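Long-range contacts in Sfrice_029225 (Spodoptera frugiperda, PDB 6I50), which is the Eiger-type tumour necrosis factor of this moth, a trimeric cytokine that probably signals by binding a receptor of the TNF receptor family: residues F3-T12 with V39-V47; Y73-S81 with V137-L147. All coordinates share one frame; numbering follows the deposited sequence.

Contact 1: F3-T12 with V39-V47; sequences FIAAHFHGNT and VWYPAPWTV
Trp45 lays the six-membered part of its indole against strand 5-10, with CH2 3.7 Å from Ala6 CA and CZ2 3.7 Å from His7 CB. Its CZ3 meets Phe3 CE2 at 3.5 Å, the two rings oblique. The indole passes into the trimer interface, where NE1 donates to the carbonyl of Ala126 of the second subunit. Over one face of the same indole, Thr46 OG1 accepts the His7 amide at 2.9 Å in a nearly straight bond. Along the strand, Phe8 CD1 rests 3.6 Å from Pro42 CA, and His7 O takes the amide of Ala43, the helix N-cap. His9, with CG between its backbone N and carbonyl carbon (chi1 55°), swings its ring back until CE1 lies 3.6 Å from Ala43 CA. A glycine in place of His9 would probably leave Ala43 without this imidazole cover. Toward Thr12 the contact loosens: Asn11 N still donates to Val39 O, but Thr12 and Tyr41, the latter alongside Asn11 with CB to CB at 3.8 Å, are exposed, and a water bridges Asn11 O and Trp40 O. Antiparallel pairing of Phe8-Gly10 with Trp40-Pro42, followed by a helical turn, adds a short edge strand to the inner sheet of the TNF jelly roll.

Contact 2: Y73-S81 with V137-L147; sequences YVQIYYLDS and VRNTAGDRHSL
Tyr78 runs its ring past Asn139 in the opposite direction, the amide carbon CG at the ring edge and the two planes 50° apart. Its OH donates to Asn139 OD1 at 2.8 Å from above the carbonyl plane, and the same oxygen accepts from His37, so two donors hold this buried amide. Ile76 CG2 lies over one face of the Tyr78 ring and also meets Ser146 CB at 3.8 Å. Deeper in, Val74 and Val137 reach tip to tip, CG1 to CG2 at 3.9 Å. On the other side of strand 68-80, Leu147 lies alongside Tyr77, its CD1 3.6 Å from Tyr77 CE1. The backbones join where Leu147 N donates to Tyr77 O and Leu79 N to His145 O.

Near the strand end Asp80 takes over: CG anti to its N (chi1 -164°) turns the carboxylate toward the Arg144-His145 backbone, and OD1 receives His145 N at 2.7 Å and His145 ND1 at 3.3 Å from opposite faces. ND1 points at it within the imidazole plane, which should fix the ring's rotation, and a water also donates to OD1. Asp80 OD2 bonds to His82, while the Arg144 guanidinium, tied to Thr84 O, probably contributes only a general attraction. Strand 144-161 pairs antiparallel with strand 68-80 in the inner sheet, while the 137-147 turn crosses from the outer sheet, an inter-sheet connection of the TNF jelly-roll sandwich.

Both contacts hold on to the same inner sheet, in which strand 144-161 lies between strands 5-10 and 68-80. Contact 1 sits at its outer margin and is only partly buried, with aromatic packing, backbone pairing and an exposed end. Contact 2 is largely buried, none of its touching residues fully exposed, and spans the two sheets, joining aliphatic core packing to side-chain hydrogen bonds and a carboxylate-imidazole pair. They meet directly: Trp40 CH2 packs 3.7 Å from Ile76 CD1, and His7 ND1 and Tyr73 OH, 2.7 Å apart, probably share a hydrogen bond. Both also face the second subunit, contact 1 through Trp45 and contact 2 through Tyr77, with Tyr73 and Gln75 of the same strand bonded to it.

Contact 1: F3-T12 with V39-V47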
loop_
_atom_site.group_PDB
_atom_site.type_symbol
_atom_site.label_atom_id
_atom_site.label_comp_id
_atom_site.label_asym_id
_atom_site.label_seq_id
_atom_site.Cartn_x
_atom_site.Cartn_y
_atom_site.Cartn_z
ATOM N N PHE A 3 18.756 10.801 3.497
ATOM C CA PHE A 3 17.582 9.929 3.530
ATOM C C PHE A 3 16.624 10.529 4.554
ATOM O O PHE A 3 16.673 10.210 5.741
ATOM C CB PHE A 3 17.989 8.503 3.886
ATOM C CG PHE A 3 16.863 7.505 3.824
ATOM C CD1 PHE A 3 15.991 7.484 2.747
ATOM C CD2 PHE A 3 16.711 6.558 4.821
ATOM C CE1 PHE A 3 14.973 6.546 2.680
ATOM C CE2 PHE A 3 15.695 5.621 4.766
ATOM C CZ PHE A 3 14.827 5.612 3.693
ATOM N N ILE A 4 15.760 11.429 4.088
ATOM C CA ILE A 4 14.822 12.136 4.964
ATOM C C ILE A 4 13.589 11.243 5.082
ATOM O O ILE A 4 12.642 11.343 4.303
ATOM C CB ILE A 4 14.501 13.533 4.438
ATOM C CG1 ILE A 4 15.804 14.333 4.305
ATOM C CG2 ILE A 4 13.517 14.254 5.357
ATOM C CD1 ILE A 4 15.608 15.756 3.870
ATOM N N ALA A 5 13.605 10.352 6.073
ATOM C CA ALA A 5 12.627 9.278 6.147
ATOM C C ALA A 5 12.579 8.750 7.571
ATOM O O ALA A 5 13.558 8.846 8.312
ATOM C CB ALA A 5 12.974 8.143 5.176
ATOM N N ALA A 6 11.437 8.178 7.936
ATOM C CA ALA A 6 11.257 7.616 9.267
ATOM C C ALA A 6 10.115 6.610 9.232
ATOM O O ALA A 6 9.175 6.738 8.442
ATOM C CB ALA A 6 10.977 8.711 10.308
ATOM N N HIS A 7 10.213 5.605 10.100
ATOM C CA HIS A 7 9.171 4.604 10.270
ATOM C C HIS A 7 8.889 4.467 11.758
ATOM O O HIS A 7 9.819 4.286 12.545
ATOM C CB HIS A 7 9.589 3.249 9.691
ATOM C CG HIS A 7 8.547 2.185 9.833
ATOM N ND1 HIS A 7 7.546 1.996 8.903
ATOM C CD2 HIS A 7 8.344 1.257 10.798
ATOM C CE1 HIS A 7 6.780 0.987 9.283
ATOM N NE2 HIS A 7 7.245 0.519 10.427
ATOM N N PHE A 8 7.623 4.591 12.141
ATOM C CA PHE A 8 7.199 4.458 13.530
ATOM C C PHE A 8 6.172 3.341 13.606
ATOM O O PHE A 8 5.240 3.300 12.795
ATOM C CB PHE A 8 6.600 5.769 14.050
ATOM C CG PHE A 8 7.455 6.965 13.774
ATOM C CD1 PHE A 8 8.498 7.289 14.625
ATOM C CD2 PHE A 8 7.238 7.748 12.646
ATOM C CE1 PHE A 8 9.303 8.389 14.372
ATOM C CE2 PHE A 8 8.034 8.852 12.389
ATOM C CZ PHE A 8 9.075 9.165 13.253
ATOM N N HIS A 9 6.324 2.440 14.572
ATOM C CA HIS A 9 5.420 1.302 14.634
ATOM C C HIS A 9 4.845 1.148 16.036
ATOM O O HIS A 9 5.319 1.753 17.002
ATOM C CB HIS A 9 6.104 -0.006 14.168
ATOM C CG HIS A 9 7.370 -0.342 14.895
ATOM N ND1 HIS A 9 8.433 -0.964 14.274
ATOM C CD2 HIS A 9 7.733 -0.184 16.190
ATOM C CE1 HIS A 9 9.403 -1.156 15.149
ATOM N NE2 HIS A 9 9.004 -0.694 16.320
ATOM N N GLY A 10 3.784 0.351 16.125
ATOM C CA GLY A 10 3.108 0.174 17.397
ATOM C C GLY A 10 4.004 -0.537 18.393
ATOM O O GLY A 10 4.665 -1.525 18.070
ATOM N N ASN A 11 4.018 -0.027 19.625
ATOM C CA ASN A 11 4.899 -0.578 20.654
ATOM C C ASN A 11 4.321 -0.230 22.018
ATOM O O ASN A 11 4.431 0.917 22.460
ATOM C CB ASN A 11 6.315 -0.034 20.500
ATOM C CG ASN A 11 7.332 -0.805 21.319
ATOM O OD1 ASN A 11 6.981 -1.511 22.262
ATOM N ND2 ASN A 11 8.602 -0.670 20.959
ATOM N N THR A 12 3.729 -1.217 22.684
ATOM C CA THR A 12 3.112 -1.027 23.990
ATOM C C THR A 12 4.079 -1.245 25.151
ATOM O O THR A 12 3.629 -1.395 26.291
ATOM C CB THR A 12 1.907 -1.961 24.149
ATOM O OG1 THR A 12 2.285 -3.300 23.801
ATOM C CG2 THR A 12 0.754 -1.512 23.260
ATOM N N VAL A 39 0.594 5.221 20.544
ATOM C CA VAL A 39 1.481 4.171 21.033
ATOM C C VAL A 39 2.499 3.846 19.943
ATOM O O VAL A 39 2.767 2.677 19.653
ATOM C CB VAL A 39 0.675 2.929 21.461
ATOM C CG1 VAL A 39 1.512 2.002 22.328
ATOM C CG2 VAL A 39 -0.579 3.355 22.213
ATOM N N TRP A 40 3.058 4.884 19.323
ATOM C CA TRP A 40 4.073 4.744 18.290
ATOM C C TRP A 40 5.467 4.775 18.902
ATOM O O TRP A 40 5.691 5.345 19.970
ATOM C CB TRP A 40 3.986 5.873 17.255
ATOM C CG TRP A 40 2.693 6.027 16.527
ATOM C CD1 TRP A 40 1.959 7.173 16.400
ATOM C CD2 TRP A 40 1.994 5.020 15.784
ATOM N NE1 TRP A 40 0.843 6.938 15.633
ATOM C CE2 TRP A 40 0.843 5.626 15.241
ATOM C CE3 TRP A 40 2.230 3.667 15.528
ATOM C CZ2 TRP A 40 -0.072 4.923 14.461
ATOM C CZ3 TRP A 40 1.318 2.973 14.757
ATOM C CH2 TRP A 40 0.183 3.598 14.236
ATOM N N TYR A 41 6.421 4.181 18.183
ATOM C CA TYR A 41 7.815 4.249 18.569
ATOM C C TYR A 41 8.648 4.070 17.310
ATOM O O TYR A 41 8.298 3.239 16.460
ATOM C CB TYR A 41 8.186 3.176 19.602
ATOM C CG TYR A 41 9.489 3.463 20.307
ATOM C CD1 TYR A 41 9.521 4.270 21.435
ATOM C CD2 TYR A 41 10.685 2.938 19.837
ATOM C CE1 TYR A 41 10.712 4.547 22.082
ATOM C CE2 TYR A 41 11.884 3.210 20.478
ATOM C CZ TYR A 41 11.889 4.016 21.600
ATOM O OH TYR A 41 13.073 4.292 22.244
ATOM N N PRO A 42 9.739 4.819 17.156
ATOM C CA PRO A 42 10.574 4.655 15.958
ATOM C C PRO A 42 11.153 3.249 15.852
ATOM O O PRO A 42 11.593 2.657 16.843
ATOM C CB PRO A 42 11.679 5.703 16.153
ATOM C CG PRO A 42 11.694 5.976 17.627
ATOM C CD PRO A 42 10.264 5.858 18.056
ATOM N N ALA A 43 11.130 2.710 14.628
ATOM C CA ALA A 43 11.815 1.460 14.342
ATOM C C ALA A 43 13.316 1.637 14.572
ATOM O O ALA A 43 13.827 2.760 14.549
ATOM C CB ALA A 43 11.542 1.019 12.905
ATOM N N PRO A 44 14.045 0.544 14.800
ATOM C CA PRO A 44 15.483 0.682 15.083
ATOM C C PRO A 44 16.253 1.451 14.020
ATOM O O PRO A 44 17.127 2.254 14.371
ATOM C CB PRO A 44 15.943 -0.777 15.199
ATOM C CG PRO A 44 14.744 -1.484 15.735
ATOM C CD PRO A 44 13.564 -0.828 15.051
ATOM N N TRP A 45 15.958 1.245 12.733
ATOM C CA TRP A 45 16.717 1.964 11.715
ATOM C C TRP A 45 16.450 3.460 11.784
ATOM O O TRP A 45 17.324 4.262 11.438
ATOM C CB TRP A 45 16.420 1.410 10.315
ATOM C CG TRP A 45 15.089 1.760 9.683
ATOM C CD1 TRP A 45 14.002 0.939 9.560
ATOM C CD2 TRP A 45 14.731 2.993 9.034
ATOM N NE1 TRP A 45 12.982 1.590 8.899
ATOM C CE2 TRP A 45 13.405 2.852 8.565
ATOM C CE3 TRP A 45 15.400 4.202 8.808
ATOM C CZ2 TRP A 45 12.736 3.876 7.891
ATOM C CZ3 TRP A 45 14.734 5.221 8.145
ATOM C CH2 TRP A 45 13.414 5.051 7.693
ATOM N N THR A 46 15.264 3.848 12.245
ATOM C CA THR A 46 14.958 5.260 12.426
ATOM C C THR A 46 15.699 5.831 13.629
ATOM O O THR A 46 16.292 6.911 13.545
ATOM C CB THR A 46 13.445 5.434 12.565
ATOM O OG1 THR A 46 12.825 5.037 11.336
ATOM C CG2 THR A 46 13.091 6.873 12.875
ATOM N N VAL A 47 15.696 5.108 14.753
ATOM C CA VAL A 47 16.462 5.538 15.927
ATOM C C VAL A 47 17.928 5.750 15.569
ATOM O O VAL A 47 18.560 6.722 16.006
ATOM C CB VAL A 47 16.313 4.512 17.066
ATOM C CG1 VAL A 47 17.320 4.793 18.190
ATOM C CG2 VAL A 47 14.890 4.514 17.611
HETATM O O HOH W 1 5.281 3.892 22.640
#

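Contact 2: Y73-S81 with V137-L147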
loop_
_atom_site.group_PDB
_atom_site.type_symbol
_atom_site.label_atom_id
_atom_site.label_comp_id
_atom_site.label_asym_id
_atom_site.label_seq_id
_atom_site.Cartn_x
_atom_site.Cartn_y
_atom_site.Cartn_z
ATOM N N TYR A 73 2.700 6.368 4.397
ATOM C CA TYR A 73 1.900 5.152 4.483
ATOM C C TYR A 73 1.498 4.914 5.932
ATOM O O TYR A 73 2.227 5.268 6.866
ATOM C CB TYR A 73 2.650 3.934 3.908
ATOM C CG TYR A 73 3.981 3.661 4.569
ATOM C CD1 TYR A 73 4.052 2.910 5.743
ATOM C CD2 TYR A 73 5.167 4.153 4.025
ATOM C CE1 TYR A 73 5.266 2.673 6.366
ATOM C CE2 TYR A 73 6.391 3.910 4.639
ATOM C CZ TYR A 73 6.430 3.169 5.807
ATOM O OH TYR A 73 7.637 2.933 6.418
ATOM N N VAL A 74 0.313 4.338 6.109
ATOM C CA VAL A 74 -0.261 4.089 7.426
ATOM C C VAL A 74 -0.956 2.737 7.406
ATOM O O VAL A 74 -1.668 2.410 6.450
ATOM C CB VAL A 74 -1.267 5.189 7.827
ATOM C CG1 VAL A 74 -1.976 4.829 9.127
ATOM C CG2 VAL A 74 -0.589 6.553 7.935
ATOM N N GLN A 75 -0.772 1.960 8.472
ATOM C CA GLN A 75 -1.575 0.763 8.697
ATOM C C GLN A 75 -2.041 0.731 10.145
ATOM O O GLN A 75 -1.227 0.854 11.067
ATOM C CB GLN A 75 -0.799 -0.515 8.385
ATOM C CG GLN A 75 -1.612 -1.780 8.656
ATOM C CD GLN A 75 -1.008 -2.996 7.993
ATOM O OE1 GLN A 75 -0.924 -3.065 6.765
ATOM N NE2 GLN A 75 -0.592 -3.973 8.801
ATOM N N ILE A 76 -3.346 0.579 10.341
ATOM C CA ILE A 76 -3.922 0.332 11.657
ATOM C C ILE A 76 -4.523 -1.063 11.629
ATOM O O ILE A 76 -5.358 -1.372 10.766
ATOM C CB ILE A 76 -4.977 1.382 12.035
ATOM C CG1 ILE A 76 -4.369 2.795 12.013
ATOM C CG2 ILE A 76 -5.566 1.075 13.407
ATOM C CD1 ILE A 76 -3.227 3.002 12.995
ATOM N N TYR A 77 -4.100 -1.906 12.563
ATOM C CA TYR A 77 -4.591 -3.277 12.666
ATOM C C TYR A 77 -5.673 -3.295 13.741
ATOM O O TYR A 77 -5.378 -3.220 14.935
ATOM C CB TYR A 77 -3.434 -4.216 12.993
ATOM C CG TYR A 77 -3.706 -5.698 12.852
ATOM C CD1 TYR A 77 -4.554 -6.358 13.731
ATOM C CD2 TYR A 77 -3.062 -6.447 11.876
ATOM C CE1 TYR A 77 -4.780 -7.716 13.620
ATOM C CE2 TYR A 77 -3.284 -7.809 11.760
ATOM C CZ TYR A 77 -4.138 -8.435 12.635
ATOM O OH TYR A 77 -4.360 -9.788 12.528
ATOM N N TYR A 78 -6.929 -3.394 13.317
ATOM C CA TYR A 78 -8.043 -3.418 14.255
ATOM C C TYR A 78 -8.340 -4.835 14.716
ATOM O O TYR A 78 -8.237 -5.794 13.945
ATOM C CB TYR A 78 -9.300 -2.818 13.619
ATOM C CG TYR A 78 -9.170 -1.351 13.280
ATOM C CD1 TYR A 78 -9.465 -0.367 14.216
ATOM C CD2 TYR A 78 -8.748 -0.950 12.021
ATOM C CE1 TYR A 78 -9.341 0.981 13.897
ATOM C CE2 TYR A 78 -8.628 0.382 11.692
ATOM C CZ TYR A 78 -8.922 1.343 12.631
ATOM O OH TYR A 78 -8.795 2.671 12.284
ATOM N N LEU A 79 -8.713 -4.958 15.984
ATOM C CA LEU A 79 -9.248 -6.195 16.550
ATOM C C LEU A 79 -10.479 -5.707 17.301
ATOM O O LEU A 79 -10.401 -5.331 18.473
ATOM C CB LEU A 79 -8.241 -6.914 17.449
ATOM C CG LEU A 79 -8.701 -8.278 17.971
ATOM C CD1 LEU A 79 -9.228 -9.123 16.823
ATOM C CD2 LEU A 79 -7.574 -9.000 18.688
ATOM N N ASP A 80 -11.610 -5.673 16.602
ATOM C CA ASP A 80 -12.738 -4.878 17.053
ATOM C C ASP A 80 -14.021 -5.552 16.596
ATOM O O ASP A 80 -14.030 -6.315 15.625
ATOM C CB ASP A 80 -12.642 -3.446 16.510
ATOM C CG ASP A 80 -13.547 -2.479 17.244
ATOM O OD1 ASP A 80 -13.102 -1.881 18.244
ATOM O OD2 ASP A 80 -14.705 -2.315 16.809
ATOM N N SER A 81 -15.108 -5.257 17.302
ATOM C CA SER A 81 -16.391 -5.877 17.003
ATOM C C SER A 81 -17.329 -4.974 16.208
ATOM O O SER A 81 -18.416 -5.421 15.837
ATOM C CB SER A 81 -17.079 -6.326 18.300
ATOM O OG SER A 81 -17.252 -5.238 19.186
ATOM N N VAL A 137 -2.879 10.081 13.252
ATOM C CA VAL A 137 -3.892 9.144 12.779
ATOM C C VAL A 137 -4.989 9.079 13.829
ATOM O O VAL A 137 -4.716 8.799 15.003
ATOM C CB VAL A 137 -3.304 7.748 12.522
ATOM C CG1 VAL A 137 -4.338 6.866 11.836
ATOM C CG2 VAL A 137 -2.044 7.834 11.679
ATOM N N ARG A 138 -6.229 9.329 13.417
ATOM C CA ARG A 138 -7.384 9.187 14.292
ATOM C C ARG A 138 -8.365 8.203 13.674
ATOM O O ARG A 138 -8.463 8.091 12.452
ATOM C CB ARG A 138 -8.100 10.527 14.526
ATOM C CG ARG A 138 -7.348 11.487 15.427
ATOM C CD ARG A 138 -8.164 12.742 15.722
ATOM N NE ARG A 138 -7.448 13.605 16.656
ATOM C CZ ARG A 138 -6.472 14.441 16.302
ATOM N NH1 ARG A 138 -6.120 14.547 15.030
ATOM N NH2 ARG A 138 -5.855 15.180 17.216
ATOM N N ASN A 139 -9.093 7.487 14.522
ATOM C CA ASN A 139 -10.228 6.733 14.016
ATOM C C ASN A 139 -11.365 7.703 13.707
ATOM O O ASN A 139 -11.467 8.781 14.302
ATOM C CB ASN A 139 -10.660 5.673 15.031
ATOM C CG ASN A 139 -9.550 4.685 15.338
ATOM O OD1 ASN A 139 -8.734 4.357 14.468
ATOM N ND2 ASN A 139 -9.499 4.217 16.582
ATOM N N THR A 140 -12.201 7.338 12.733
ATOM C CA THR A 140 -13.291 8.229 12.353
ATOM C C THR A 140 -14.449 8.190 13.337
ATOM O O THR A 140 -15.193 9.171 13.434
ATOM C CB THR A 140 -13.812 7.880 10.960
ATOM O OG1 THR A 140 -14.526 6.639 11.025
ATOM C CG2 THR A 140 -12.661 7.754 9.984
ATOM N N ALA A 141 -14.626 7.088 14.057
ATOM C CA ALA A 141 -15.704 6.949 15.022
ATOM C C ALA A 141 -15.129 6.537 16.367
ATOM O O ALA A 141 -14.022 5.996 16.462
ATOM C CB ALA A 141 -16.752 5.930 14.564
ATOM N N GLY A 142 -15.908 6.790 17.411
ATOM C CA GLY A 142 -15.394 6.643 18.755
ATOM C C GLY A 142 -15.137 5.200 19.137
ATOM O O GLY A 142 -15.843 4.278 18.729
ATOM N N ASP A 143 -14.082 5.018 19.929
ATOM C CA ASP A 143 -13.822 3.779 20.644
ATOM C C ASP A 143 -13.724 2.572 19.725
ATOM O O ASP A 143 -14.662 1.777 19.607
ATOM C CB ASP A 143 -14.894 3.572 21.706
ATOM C CG ASP A 143 -14.749 4.545 22.855
ATOM O OD1 ASP A 143 -14.447 5.732 22.595
ATOM O OD2 ASP A 143 -14.922 4.124 24.018
ATOM N N ARG A 144 -12.580 2.440 19.073
ATOM C CA ARG A 144 -12.203 1.235 18.360
ATOM C C ARG A 144 -10.945 0.685 19.011
ATOM O O ARG A 144 -10.135 1.439 19.566
ATOM C CB ARG A 144 -11.960 1.511 16.870
ATOM C CG ARG A 144 -13.164 2.085 16.140
ATOM C CD ARG A 144 -14.286 1.078 16.046
ATOM N NE ARG A 144 -15.276 1.441 15.029
ATOM C CZ ARG A 144 -16.387 2.130 15.267
ATOM N NH1 ARG A 144 -17.228 2.397 14.276
ATOM N NH2 ARG A 144 -16.669 2.549 16.497
ATOM N N HIS A 145 -10.798 -0.633 18.967
ATOM C CA HIS A 145 -9.623 -1.302 19.502
ATOM C C HIS A 145 -8.704 -1.723 18.366
ATOM O O HIS A 145 -9.156 -2.265 17.353
ATOM C CB HIS A 145 -10.016 -2.528 20.325
ATOM C CG HIS A 145 -10.873 -2.208 21.508
ATOM N ND1 HIS A 145 -12.207 -1.881 21.394
ATOM C CD2 HIS A 145 -10.586 -2.163 22.829
ATOM C CE1 HIS A 145 -12.707 -1.655 22.596
ATOM N NE2 HIS A 145 -11.743 -1.819 23.484
ATOM N N SER A 146 -7.410 -1.477 18.547
ATOM C CA SER A 146 -6.401 -1.852 17.568
ATOM C C SER A 146 -5.241 -2.543 18.272
ATOM O O SER A 146 -5.010 -2.352 19.470
ATOM C CB SER A 146 -5.894 -0.635 16.781
ATOM O OG SER A 146 -5.575 0.438 17.649
ATOM N N LEU A 147 -4.511 -3.362 17.514
ATOM C CA LEU A 147 -3.335 -4.061 18.027
ATOM C C LEU A 147 -2.097 -3.237 17.699
ATOM O O LEU A 147 -1.731 -3.086 16.526
ATOM C CB LEU A 147 -3.230 -5.465 17.438
ATOM C CG LEU A 147 -4.282 -6.469 17.897
ATOM C CD1 LEU A 147 -4.085 -7.802 17.190
ATOM C CD2 LEU A 147 -4.210 -6.648 19.405
HETATM O O HOH W 2 -14.915 -1.380 20.465
#